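Local coordinates for protein aminotransferase (Psychrobacter arcticus 273-4, PDB 3IF2) that probably catalyses valine-pyruvate transamination or a related amino-group transfer, with pyridoxal 5'-phosphate as its cofactor, at residues A[342-347]-A[415-420]; A[346-351]-A[366-371]; A[391-396]-A[431-436]. All blocks are in the same frame, centred on the assembly; numbering follows the deposited sequence.

Contact 1: residues A[342-347]-A[415-420]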
loop_
_atom_site.group_PDB
_atom_site.type_symbol
_atom_site.label_atom_id
_atom_site.label_comp_id
_atom_site.label_asym_id
_atom_site.label_seq_id
_atom_site.Cartn_x
_atom_site.Cartn_y
_atom_site.Cartn_z
ATOM N N THR A 342 -0.820 1.981 -34.580
ATOM C CA THR A 342 -0.866 2.032 -36.046
ATOM C C THR A 342 0.165 1.105 -36.685
ATOM O O THR A 342 -0.153 0.343 -37.612
ATOM C CB THR A 342 -0.658 3.480 -36.559
ATOM O OG1 THR A 342 -1.652 4.317 -35.954
ATOM C CG2 THR A 342 -0.737 3.586 -38.111
ATOM N N LEU A 343 1.392 1.192 -36.192
ATOM C CA LEU A 343 2.502 0.324 -36.603
ATOM C C LEU A 343 2.160 -1.149 -36.366
ATOM O O LEU A 343 2.393 -1.975 -37.236
ATOM C CB LEU A 343 3.756 0.680 -35.802
ATOM C CG LEU A 343 5.051 -0.115 -35.961
ATOM C CD1 LEU A 343 5.575 -0.055 -37.449
ATOM C CD2 LEU A 343 6.068 0.422 -34.923
ATOM N N ALA A 344 1.615 -1.456 -35.184
ATOM C CA ALA A 344 1.219 -2.820 -34.823
ATOM C C ALA A 344 0.128 -3.362 -35.761
ATOM O O ALA A 344 0.246 -4.494 -36.226
ATOM C CB ALA A 344 0.772 -2.891 -33.346
ATOM N N VAL A 345 -0.903 -2.556 -36.051
ATOM C CA VAL A 345 -1.995 -2.954 -36.981
ATOM C C VAL A 345 -1.453 -3.277 -38.388
ATOM O O VAL A 345 -1.861 -4.279 -38.988
ATOM C CB VAL A 345 -3.127 -1.871 -37.095
ATOM C CG1 VAL A 345 -4.143 -2.222 -38.205
ATOM C CG2 VAL A 345 -3.831 -1.668 -35.770
ATOM N N LYS A 346 -0.557 -2.411 -38.890
ATOM C CA LYS A 346 0.121 -2.565 -40.195
ATOM C C LYS A 346 0.758 -3.954 -40.225
ATOM O O LYS A 346 0.430 -4.769 -41.103
ATOM C CB LYS A 346 1.208 -1.461 -40.350
ATOM C CG LYS A 346 2.143 -1.389 -41.595
ATOM C CD LYS A 346 1.678 -0.386 -42.659
ATOM C CE LYS A 346 2.862 0.254 -43.442
ATOM N NZ LYS A 346 3.809 -0.744 -44.037
ATOM N N LEU A 347 1.606 -4.221 -39.223
ATOM C CA LEU A 347 2.334 -5.494 -39.099
ATOM C C LEU A 347 1.415 -6.716 -38.968
ATOM O O LEU A 347 1.684 -7.741 -39.596
ATOM C CB LEU A 347 3.335 -5.455 -37.941
ATOM C CG LEU A 347 4.483 -4.440 -38.001
ATOM C CD1 LEU A 347 5.209 -4.483 -36.638
ATOM C CD2 LEU A 347 5.439 -4.646 -39.174
ATOM N N ILE A 415 -6.466 -12.665 -27.698
ATOM C CA ILE A 415 -5.227 -12.381 -26.960
ATOM C C ILE A 415 -5.054 -10.870 -26.750
ATOM O O ILE A 415 -5.551 -10.078 -27.553
ATOM C CB ILE A 415 -3.937 -13.037 -27.592
ATOM C CG1 ILE A 415 -3.497 -12.368 -28.908
ATOM C CG2 ILE A 415 -4.121 -14.577 -27.766
ATOM C CD1 ILE A 415 -2.271 -13.051 -29.556
ATOM N N ARG A 416 -4.412 -10.489 -25.641
ATOM C CA ARG A 416 -4.018 -9.090 -25.388
ATOM C C ARG A 416 -2.520 -8.984 -25.737
ATOM O O ARG A 416 -1.717 -9.856 -25.341
ATOM C CB ARG A 416 -4.244 -8.665 -23.938
ATOM C CG ARG A 416 -4.141 -7.172 -23.727
ATOM C CD ARG A 416 -4.043 -6.830 -22.250
ATOM N NE ARG A 416 -2.774 -7.219 -21.658
ATOM C CZ ARG A 416 -2.470 -7.115 -20.362
ATOM N NH1 ARG A 416 -3.332 -6.610 -19.474
ATOM N NH2 ARG A 416 -1.270 -7.504 -19.953
HETATM N N MSE A 417 -2.173 -7.926 -26.475
HETATM C CA MSE A 417 -0.801 -7.645 -26.931
HETATM C C MSE A 417 -0.429 -6.222 -26.546
HETATM O O MSE A 417 -1.183 -5.308 -26.839
HETATM C CB MSE A 417 -0.752 -7.770 -28.449
HETATM C CG MSE A 417 0.637 -7.636 -29.043
HETATM SE SE MSE A 417 0.611 -7.775 -30.962
HETATM C CE MSE A 417 -0.351 -6.148 -31.280
ATOM N N SER A 418 0.719 -6.031 -25.906
ATOM C CA SER A 418 1.145 -4.681 -25.518
ATOM C C SER A 418 1.795 -3.931 -26.692
ATOM O O SER A 418 2.751 -4.427 -27.294
ATOM C CB SER A 418 2.119 -4.699 -24.339
ATOM O OG SER A 418 2.501 -3.342 -24.014
ATOM N N ILE A 419 1.256 -2.757 -27.023
ATOM C CA ILE A 419 1.876 -1.873 -28.028
ATOM C C ILE A 419 2.808 -0.819 -27.379
ATOM O O ILE A 419 3.257 0.070 -28.074
ATOM C CB ILE A 419 0.865 -1.311 -29.102
ATOM C CG1 ILE A 419 -0.307 -0.503 -28.504
ATOM C CG2 ILE A 419 0.361 -2.487 -29.971
ATOM C CD1 ILE A 419 0.094 0.787 -27.815
ATOM N N ALA A 420 3.076 -0.923 -26.065
ATOM C CA ALA A 420 4.075 -0.092 -25.374
ATOM C C ALA A 420 5.502 -0.585 -25.651
ATOM O O ALA A 420 6.443 0.165 -25.446
ATOM C CB ALA A 420 3.836 -0.090 -23.872
#
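A344 turns its single methyl from helix 324-351 toward two larger side chains, I419 and M417, which stand just beyond and near the end of strand 414-418. The closer meeting is between branches: CG2 of I419 comes to 3.4 Å from CB of A344. That branch faces the helix because CG1 of I419 takes the crowded position between the backbone N and the carbonyl carbon (chi1 58°), which carries the CD1 end away from A344. M417, a selenomethionine in the crystal, reaches the same methyl by its tip. Its CG lies anti to the backbone N (chi1 -174°), and the bend at chi3 sets the terminal CE 4.0 Å from CB of A344. One small methyl thus meets a branch and a chain end. Alanine suits the spot because the CA atoms of A344 and I419 are only 6.9 Å apart, a spacing that probably leaves little room for a bulkier residue in the helix.

No hydrogen bond links the two segments; several polar groups have partners outside this pairing. At the strand end S418 OG accepts from the backbone N of A420 at 3.2 Å, an ST turn just where the strand ends, and I419 O is held by Q340 NE2. On the other face of the strand R416 bonds through NH1 to OD1 of N217, a residue that binds pyridoxal phosphate. A long helix laid on one face of a sheet whose other face looks toward the cofactor is consistent with the small domain of fold type I aminotransferases.

Contact 2: residues A[346-351]-A[366-371]; sequences KLLKQA and IFLWLW
L348 and L370 meet tip to tip, the helix leucine coming from 346-351 and the strand leucine from 366-371. Both methyls of L348 are engaged: CD2 lies 3.7 Å from CD2 of L370, and CD1 stands equally near CD1 of L370, at 3.7 Å. In each leucine CG is anti to the carbonyl carbon (chi1 -72° in L348, -76° in L370), which extends the isobutyl group into the space they share between helix and sheet. The backbones stand well apart, 9.4 Å between the CA atoms of L348 and L370, and two branched, purely apolar chains of this length span the distance. With an alanine in place of L370, both methyls of L348 would probably lose their nearest support from the strand, opening a gap that L357 also borders.

Packing is looser toward L368, where a single pair of methyls meets, L348 CD1 to L368 CD1 at 4.1 Å. On the outer side of the helix K346 and Q350 face solvent, as suits their long polar chains, while the partly exposed K349 gives its NZ to the carbonyl O of E184.

The strand's other face carries F367 and W369, which touch N217 and P218. Strand 367-372 lies between strands 357-360 and 414-418, and L348 also rests on L357 and I359 of the one and on M417 of the other, so the end of helix 324-351 packs across three adjoining strands.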
loop_
_atom_site.group_PDB
_atom_site.type_symbol
_atom_site.label_atom_id
_atom_site.label_comp_id
_atom_site.label_asym_id
_atom_site.label_seq_id
_atom_site.Cartn_x
_atom_site.Cartn_y
_atom_site.Cartn_z
ATOM N N LYS A 346 -0.557 -2.411 -38.890
ATOM C CA LYS A 346 0.121 -2.565 -40.195
ATOM C C LYS A 346 0.758 -3.954 -40.225
ATOM O O LYS A 346 0.430 -4.769 -41.103
ATOM C CB LYS A 346 1.208 -1.461 -40.350
ATOM C CG LYS A 346 2.143 -1.389 -41.595
ATOM C CD LYS A 346 1.678 -0.386 -42.659
ATOM C CE LYS A 346 2.862 0.254 -43.442
ATOM N NZ LYS A 346 3.809 -0.744 -44.037
ATOM N N LEU A 347 1.606 -4.221 -39.223
ATOM C CA LEU A 347 2.334 -5.494 -39.099
ATOM C C LEU A 347 1.415 -6.716 -38.968
ATOM O O LEU A 347 1.684 -7.741 -39.596
ATOM C CB LEU A 347 3.335 -5.455 -37.941
ATOM C CG LEU A 347 4.483 -4.440 -38.001
ATOM C CD1 LEU A 347 5.209 -4.483 -36.638
ATOM C CD2 LEU A 347 5.439 -4.646 -39.174
ATOM N N LEU A 348 0.332 -6.592 -38.199
ATOM C CA LEU A 348 -0.648 -7.691 -38.030
ATOM C C LEU A 348 -1.354 -7.996 -39.352
ATOM O O LEU A 348 -1.533 -9.164 -39.688
ATOM C CB LEU A 348 -1.668 -7.422 -36.897
ATOM C CG LEU A 348 -1.147 -7.499 -35.458
ATOM C CD1 LEU A 348 -2.164 -6.956 -34.502
ATOM C CD2 LEU A 348 -0.794 -8.912 -35.065
ATOM N N LYS A 349 -1.716 -6.952 -40.099
ATOM C CA LYS A 349 -2.321 -7.117 -41.432
ATOM C C LYS A 349 -1.369 -7.700 -42.486
ATOM O O LYS A 349 -1.844 -8.288 -43.431
ATOM C CB LYS A 349 -3.012 -5.833 -41.927
ATOM C CG LYS A 349 -4.301 -5.537 -41.132
ATOM C CD LYS A 349 -5.221 -4.520 -41.802
ATOM C CE LYS A 349 -6.626 -4.506 -41.146
ATOM N NZ LYS A 349 -7.415 -5.797 -41.249
ATOM N N GLN A 350 -0.051 -7.554 -42.336
ATOM C CA GLN A 350 0.912 -8.213 -43.256
ATOM C C GLN A 350 1.039 -9.694 -42.920
ATOM O O GLN A 350 1.172 -10.506 -43.822
ATOM C CB GLN A 350 2.298 -7.582 -43.207
ATOM C CG GLN A 350 2.342 -6.223 -43.833
ATOM C CD GLN A 350 3.608 -5.418 -43.505
ATOM O OE1 GLN A 350 4.421 -5.788 -42.638
ATOM N NE2 GLN A 350 3.758 -4.288 -44.188
ATOM N N ALA A 351 1.043 -10.024 -41.627
ATOM C CA ALA A 351 1.152 -11.413 -41.145
ATOM C C ALA A 351 -0.140 -12.225 -41.421
ATOM O O ALA A 351 -0.122 -13.226 -42.131
ATOM C CB ALA A 351 1.492 -11.419 -39.648
ATOM N N ILE A 366 -3.041 0.973 -23.970
ATOM C CA ILE A 366 -1.739 0.629 -24.550
ATOM C C ILE A 366 -1.639 -0.803 -25.066
ATOM O O ILE A 366 -0.544 -1.386 -25.106
ATOM C CB ILE A 366 -0.629 0.935 -23.471
ATOM C CG1 ILE A 366 -0.727 0.013 -22.232
ATOM C CG2 ILE A 366 -0.734 2.417 -23.017
ATOM C CD1 ILE A 366 0.409 0.197 -21.199
ATOM N N PHE A 367 -2.775 -1.354 -25.486
ATOM C CA PHE A 367 -2.881 -2.744 -25.945
ATOM C C PHE A 367 -3.684 -2.876 -27.217
ATOM O O PHE A 367 -4.549 -2.042 -27.482
ATOM C CB PHE A 367 -3.639 -3.601 -24.917
ATOM C CG PHE A 367 -3.168 -3.439 -23.511
ATOM C CD1 PHE A 367 -2.001 -4.070 -23.071
ATOM C CD2 PHE A 367 -3.892 -2.659 -22.608
ATOM C CE1 PHE A 367 -1.550 -3.915 -21.749
ATOM C CE2 PHE A 367 -3.449 -2.501 -21.276
ATOM C CZ PHE A 367 -2.280 -3.135 -20.850
ATOM N N LEU A 368 -3.381 -3.921 -27.991
ATOM C CA LEU A 368 -4.251 -4.370 -29.099
ATOM C C LEU A 368 -4.897 -5.722 -28.639
ATOM O O LEU A 368 -4.226 -6.597 -28.043
ATOM C CB LEU A 368 -3.517 -4.489 -30.449
ATOM C CG LEU A 368 -3.210 -3.163 -31.179
ATOM C CD1 LEU A 368 -2.347 -3.415 -32.382
ATOM C CD2 LEU A 368 -4.456 -2.419 -31.594
ATOM N N TRP A 369 -6.192 -5.853 -28.895
ATOM C CA TRP A 369 -6.986 -7.035 -28.537
ATOM C C TRP A 369 -7.328 -7.738 -29.846
ATOM O O TRP A 369 -8.105 -7.203 -30.639
ATOM C CB TRP A 369 -8.224 -6.571 -27.785
ATOM C CG TRP A 369 -9.172 -7.615 -27.276
ATOM C CD1 TRP A 369 -10.433 -7.868 -27.734
ATOM C CD2 TRP A 369 -8.961 -8.504 -26.185
ATOM N NE1 TRP A 369 -11.009 -8.858 -27.005
ATOM C CE2 TRP A 369 -10.126 -9.279 -26.051
ATOM C CE3 TRP A 369 -7.888 -8.736 -25.310
ATOM C CZ2 TRP A 369 -10.265 -10.259 -25.068
ATOM C CZ3 TRP A 369 -8.024 -9.727 -24.330
ATOM C CH2 TRP A 369 -9.207 -10.471 -24.222
ATOM N N LEU A 370 -6.713 -8.909 -30.052
ATOM C CA LEU A 370 -6.812 -9.694 -31.285
ATOM C C LEU A 370 -7.788 -10.844 -31.097
ATOM O O LEU A 370 -7.680 -11.560 -30.102
ATOM C CB LEU A 370 -5.432 -10.262 -31.676
ATOM C CG LEU A 370 -4.371 -9.337 -32.309
ATOM C CD1 LEU A 370 -4.276 -7.996 -31.644
ATOM C CD2 LEU A 370 -3.004 -10.015 -32.316
ATOM N N TRP A 371 -8.725 -11.000 -32.049
ATOM C CA TRP A 371 -9.742 -12.079 -32.064
ATOM C C TRP A 371 -9.548 -12.992 -33.292
ATOM O O TRP A 371 -9.765 -12.570 -34.419
ATOM C CB TRP A 371 -11.148 -11.467 -32.026
ATOM C CG TRP A 371 -12.322 -12.426 -32.169
ATOM C CD1 TRP A 371 -12.371 -13.752 -31.803
ATOM C CD2 TRP A 371 -13.643 -12.092 -32.603
ATOM N NE1 TRP A 371 -13.620 -14.280 -32.054
ATOM C CE2 TRP A 371 -14.427 -13.283 -32.533
ATOM C CE3 TRP A 371 -14.248 -10.910 -33.061
ATOM C CZ2 TRP A 371 -15.782 -13.319 -32.909
ATOM C CZ3 TRP A 371 -15.609 -10.947 -33.446
ATOM C CH2 TRP A 371 -16.354 -12.151 -33.369
#

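Contact 3: residues A[391-396]-A[431-436]; sequences TLIVPS and KVIGEV
Apolar packing joins I393 to I433. CG2 of I393 lies 4.0 Å from CD1 of I433, and the two side chains cross obliquely. The CB of I433 does not point at the strand, but CD1, with chi2 near 180° (167°), swings over to I393. Isoleucine suits both places, since it offers one short branch and one longer arm. T391 adds a loose touch, its CG2 4.5 Å from CG1 of I433.

A mixed polar and apolar contact pairs T391 with V432, which pass each other in opposite directions. OG1 of T391 comes to 3.8 Å from CB of V432, a packing contact; the polar partner of this hydroxyl is ND2 of N35. Threonine fits because it can serve the asparagine and still pack its methyl. Here the chain changes sheets: 391-392 runs parallel to 35-36, and after I393 the strand 394-395 edges the mixed sheet beside 414-418, with helix 423-441 lying over T391 and I393 at the switch between the two.

Charge pairing stays within the helix, on its exposed side. NZ of K431 forms a salt bridge with OE2 of E435 at 3.1 Å, one turn along, though as a hydrogen bond it is weak.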
loop_
_atom_site.group_PDB
_atom_site.type_symbol
_atom_site.label_atom_id
_atom_site.label_comp_id
_atom_site.label_asym_id
_atom_site.label_seq_id
_atom_site.Cartn_x
_atom_site.Cartn_y
_atom_site.Cartn_z
ATOM N N THR A 391 7.951 -15.814 -27.410
ATOM C CA THR A 391 7.023 -14.655 -27.473
ATOM C C THR A 391 5.888 -14.766 -26.419
ATOM O O THR A 391 5.165 -15.770 -26.372
ATOM C CB THR A 391 6.460 -14.478 -28.897
ATOM O OG1 THR A 391 7.546 -14.250 -29.795
ATOM C CG2 THR A 391 5.514 -13.286 -28.989
ATOM N N LEU A 392 5.733 -13.726 -25.591
ATOM C CA LEU A 392 4.744 -13.719 -24.514
ATOM C C LEU A 392 3.629 -12.721 -24.751
ATOM O O LEU A 392 3.898 -11.551 -24.922
ATOM C CB LEU A 392 5.410 -13.459 -23.160
ATOM C CG LEU A 392 6.037 -14.698 -22.488
ATOM C CD1 LEU A 392 7.203 -15.281 -23.282
ATOM C CD2 LEU A 392 6.491 -14.356 -21.069
ATOM N N ILE A 393 2.390 -13.209 -24.765
ATOM C CA ILE A 393 1.176 -12.399 -24.864
ATOM C C ILE A 393 0.291 -12.830 -23.683
ATOM O O ILE A 393 0.730 -13.628 -22.874
ATOM C CB ILE A 393 0.516 -12.529 -26.279
ATOM C CG1 ILE A 393 0.161 -13.977 -26.672
ATOM C CG2 ILE A 393 1.477 -11.989 -27.341
ATOM C CD1 ILE A 393 -0.974 -14.617 -25.910
ATOM N N VAL A 394 -0.918 -12.292 -23.550
ATOM C CA VAL A 394 -1.847 -12.714 -22.484
ATOM C C VAL A 394 -3.116 -13.333 -23.127
ATOM O O VAL A 394 -3.728 -12.705 -24.003
ATOM C CB VAL A 394 -2.213 -11.561 -21.536
ATOM C CG1 VAL A 394 -2.946 -12.098 -20.304
ATOM C CG2 VAL A 394 -0.952 -10.828 -21.072
ATOM N N PRO A 395 -3.509 -14.566 -22.705
ATOM C CA PRO A 395 -4.723 -15.189 -23.275
ATOM C C PRO A 395 -6.001 -14.556 -22.705
ATOM O O PRO A 395 -6.005 -14.067 -21.569
ATOM C CB PRO A 395 -4.589 -16.661 -22.877
ATOM C CG PRO A 395 -3.875 -16.637 -21.592
ATOM C CD PRO A 395 -2.960 -15.396 -21.609
ATOM N N SER A 396 -7.059 -14.558 -23.507
ATOM C CA SER A 396 -8.337 -13.938 -23.148
ATOM C C SER A 396 -9.146 -14.525 -21.991
ATOM O O SER A 396 -9.924 -13.796 -21.377
ATOM C CB SER A 396 -9.255 -13.911 -24.381
ATOM O OG SER A 396 -9.358 -15.191 -25.033
ATOM N N LYS A 431 5.752 -11.403 -36.063
ATOM C CA LYS A 431 6.255 -12.385 -37.054
ATOM C C LYS A 431 5.978 -13.828 -36.571
ATOM O O LYS A 431 5.435 -14.626 -37.330
ATOM C CB LYS A 431 7.764 -12.190 -37.344
ATOM C CG LYS A 431 8.368 -13.054 -38.485
ATOM C CD LYS A 431 9.892 -12.837 -38.571
ATOM C CE LYS A 431 10.561 -13.605 -39.704
ATOM N NZ LYS A 431 10.352 -15.082 -39.596
ATOM N N VAL A 432 6.313 -14.112 -35.304
ATOM C CA VAL A 432 6.108 -15.440 -34.682
ATOM C C VAL A 432 4.612 -15.724 -34.502
ATOM O O VAL A 432 4.167 -16.831 -34.806
ATOM C CB VAL A 432 6.866 -15.593 -33.313
ATOM C CG1 VAL A 432 6.649 -16.989 -32.709
ATOM C CG2 VAL A 432 8.360 -15.335 -33.495
ATOM N N ILE A 433 3.855 -14.738 -34.017
ATOM C CA ILE A 433 2.383 -14.843 -33.905
ATOM C C ILE A 433 1.766 -15.181 -35.263
ATOM O O ILE A 433 0.887 -16.033 -35.342
ATOM C CB ILE A 433 1.727 -13.550 -33.357
ATOM C CG1 ILE A 433 2.057 -13.363 -31.865
ATOM C CG2 ILE A 433 0.195 -13.582 -33.527
ATOM C CD1 ILE A 433 1.739 -11.982 -31.316
ATOM N N GLY A 434 2.257 -14.549 -36.326
ATOM C CA GLY A 434 1.767 -14.813 -37.664
ATOM C C GLY A 434 2.054 -16.225 -38.144
ATOM O O GLY A 434 1.160 -16.899 -38.662
ATOM N N GLU A 435 3.297 -16.678 -37.962
ATOM C CA GLU A 435 3.715 -18.012 -38.404
ATOM C C GLU A 435 2.922 -19.100 -37.686
ATOM O O GLU A 435 2.298 -19.932 -38.345
ATOM C CB GLU A 435 5.233 -18.213 -38.243
ATOM C CG GLU A 435 6.053 -17.448 -39.312
ATOM C CD GLU A 435 7.547 -17.343 -39.006
ATOM O OE1 GLU A 435 7.916 -17.147 -37.822
ATOM O OE2 GLU A 435 8.357 -17.410 -39.963
ATOM N N VAL A 436 2.888 -19.030 -36.354
ATOM C CA VAL A 436 2.174 -20.028 -35.540
ATOM C C VAL A 436 0.673 -20.112 -35.889
ATOM O O VAL A 436 0.165 -21.223 -36.127
ATOM C CB VAL A 436 2.404 -19.808 -34.019
ATOM C CG1 VAL A 436 1.519 -20.730 -33.176
ATOM C CG2 VAL A 436 3.884 -20.017 -33.679
#

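In the fold
All three contacts belong to one layered unit in which helices 324-351 and 423-441 cover part of the mixed sheet, over its strands 357-360, 367-372, 414-418 and 394-395. Contacts 1 and 2 share helix 324-351, and their centres are 5 Å apart; L368 CD1 lies 3.3 Å from A344 CB, and M417 O probably bonds to L368 N at 2.8 Å. Contact 3 brings in the edge strand 394-395 on the other side of 414-418 from 367-372, where R416 N probably bonds to V394 O at 2.8 Å, while A351 packs on G434 between the helices. The sheet's opposite face turns to the cofactor site through R416, bonded to N217; the side chain of I419 is about 12 Å from pyridoxal phosphate.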